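Local structure of alpha-amylase inhibitor 0.19 (Triticum aestivum, 1HSS) at residues Ser31-Glu35 with Ala36-Asp40. The protein inhibits alpha-amylases as a homodimeric, secreted, disulfide-rich wheat protein of the cereal trypsin/alpha-amylase inhibitor family. Residues are numbered along the deposited sequence; the frame is centred on the assembly and turned at random.
Sequences SQVPE and AVLRD
The carbonyl of Pro34 meets the backbone of Val37 and Leu38 where an extended loop turns into helix 35-46: Leu38 N donates to Pro34 O at 3.2 Å along a nearly straight path (173°), and Val37 N adds a weak, bent bond to the same oxygen. The next bond of the same turn follows, Arg39 N reaching Glu35 O at 2.8 Å. Pro34 thus stands at the N-cap, the last residue before the helix, and its carbonyl accepts the first i to i+4 bond.

Around this start the side chains pair three to five residues apart. Val37 lays CG1 across the proline ring, 3.8 Å from Pro34 CB and almost as near to CG and CD, so one methyl sits over a face of the pyrrolidine, displaced toward those three carbons. More loosely, Val33 CG2 comes to 4.3 Å from Leu38 CB, joining the loop to the buried side of the helix. Glu35 and Leu38 run side by side in the same direction, and Leu38 CD2 ends 4.1 Å from Glu35 OE1. Glu35 CG lies anti to its own carbonyl carbon (chi1 -72°), and a bend at chi2 turns OE1 toward Leu38, while OE2 forms a salt bridge with Arg100 of the second subunit. That same arginine packs on Leu38. One turn along, Arg39 NH1 and Asp40 OD1 form a salt bridge so short that its exact geometry is doubtful; the guanidinium meets OD1 from above the carboxylate plane, and one of its faces sits over Ala36 CA.

Chemically, the contact joins a helix start to a dimer interface: backbone bonds define the first turn, with small apolar contacts packed against it, and a carboxylate near the helix N-terminus, probably favoured by the dipole there, is bound by the partner subunit.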
loop_
_atom_site.group_PDB
_atom_site.type_symbol
_atom_site.label_atom_id
_atom_site.label_comp_id
_atom_site.label_asym_id
_atom_site.label_seq_id
_atom_site.Cartn_x
_atom_site.Cartn_y
_atom_site.Cartn_z
ATOM N N SER A 31 5.375 10.896 -7.888
ATOM C CA SER A 31 4.808 11.956 -8.718
ATOM C C SER A 31 3.370 12.137 -8.367
ATOM O O SER A 31 2.758 11.258 -7.772
ATOM C CB SER A 31 4.879 11.618 -10.200
ATOM O OG SER A 31 6.212 11.575 -10.646
ATOM N N GLN A 32 2.811 13.253 -8.792
ATOM C CA GLN A 32 1.397 13.504 -8.615
ATOM C C GLN A 32 0.596 12.669 -9.616
ATOM O O GLN A 32 0.987 12.566 -10.780
ATOM C CB GLN A 32 1.135 14.981 -8.840
ATOM C CG GLN A 32 -0.261 15.415 -8.503
ATOM C CD GLN A 32 -0.280 16.818 -7.974
ATOM O OE1 GLN A 32 -0.253 17.775 -8.740
ATOM N NE2 GLN A 32 -0.166 16.952 -6.661
ATOM N N VAL A 33 -0.468 12.013 -9.159
ATOM C CA VAL A 33 -1.283 11.219 -10.073
ATOM C C VAL A 33 -2.611 11.907 -10.380
ATOM O O VAL A 33 -3.322 12.343 -9.463
ATOM C CB VAL A 33 -1.512 9.740 -9.553
ATOM C CG1 VAL A 33 -0.392 9.314 -8.612
ATOM C CG2 VAL A 33 -2.852 9.586 -8.869
ATOM N N PRO A 34 -2.889 12.157 -11.676
ATOM C CA PRO A 34 -4.172 12.738 -12.103
ATOM C C PRO A 34 -5.341 11.827 -11.735
ATOM O O PRO A 34 -5.232 10.592 -11.826
ATOM C CB PRO A 34 -4.024 12.869 -13.628
ATOM C CG PRO A 34 -2.551 12.913 -13.858
ATOM C CD PRO A 34 -1.992 11.951 -12.825
ATOM N N GLU A 35 -6.468 12.428 -11.375
ATOM C CA GLU A 35 -7.639 11.652 -10.986
ATOM C C GLU A 35 -8.147 10.694 -12.064
ATOM O O GLU A 35 -8.527 9.560 -11.763
ATOM C CB GLU A 35 -8.761 12.584 -10.535
ATOM C CG GLU A 35 -8.497 13.239 -9.174
ATOM C CD GLU A 35 -7.901 12.271 -8.131
ATOM O OE1 GLU A 35 -8.599 11.309 -7.701
ATOM O OE2 GLU A 35 -6.730 12.489 -7.732
ATOM N N ALA A 36 -7.987 11.093 -13.321
ATOM C CA ALA A 36 -8.363 10.250 -14.453
ATOM C C ALA A 36 -7.562 8.947 -14.538
ATOM O O ALA A 36 -8.127 7.899 -14.838
ATOM C CB ALA A 36 -8.233 11.026 -15.754
ATOM N N VAL A 37 -6.262 8.981 -14.257
ATOM C CA VAL A 37 -5.513 7.740 -14.372
ATOM C C VAL A 37 -5.689 6.835 -13.164
ATOM O O VAL A 37 -5.769 5.618 -13.319
ATOM C CB VAL A 37 -4.011 7.956 -14.706
ATOM C CG1 VAL A 37 -3.770 9.371 -15.122
ATOM C CG2 VAL A 37 -3.123 7.534 -13.561
ATOM N N LEU A 38 -5.909 7.421 -11.987
ATOM C CA LEU A 38 -6.358 6.639 -10.830
ATOM C C LEU A 38 -7.705 5.948 -11.129
ATOM O O LEU A 38 -7.835 4.720 -11.075
ATOM C CB LEU A 38 -6.510 7.535 -9.599
ATOM C CG LEU A 38 -6.902 6.860 -8.276
ATOM C CD1 LEU A 38 -6.156 5.568 -8.054
ATOM C CD2 LEU A 38 -6.575 7.799 -7.152
ATOM N N ARG A 39 -8.665 6.740 -11.584
ATOM C CA ARG A 39 -10.022 6.262 -11.853
ATOM C C ARG A 39 -10.070 5.064 -12.815
ATOM O O ARG A 39 -10.765 4.071 -12.582
ATOM C CB ARG A 39 -10.845 7.423 -12.414
ATOM C CG ARG A 39 -12.301 7.100 -12.713
ATOM C CD ARG A 39 -12.595 7.161 -14.216
ATOM N NE ARG A 39 -12.649 8.527 -14.713
ATOM C CZ ARG A 39 -12.087 8.944 -15.842
ATOM N NH1 ARG A 39 -11.533 8.085 -16.668
ATOM N NH2 ARG A 39 -12.144 10.222 -16.180
ATOM N N ASP A 40 -9.282 5.153 -13.878
ATOM C CA ASP A 40 -9.297 4.141 -14.917
ATOM C C ASP A 40 -8.610 2.861 -14.474
ATOM O O ASP A 40 -9.086 1.765 -14.787
ATOM C CB ASP A 40 -8.629 4.667 -16.182
ATOM C CG ASP A 40 -9.513 5.634 -16.953
ATOM O OD1 ASP A 40 -10.733 5.675 -16.718
ATOM O OD2 ASP A 40 -8.988 6.337 -17.822
#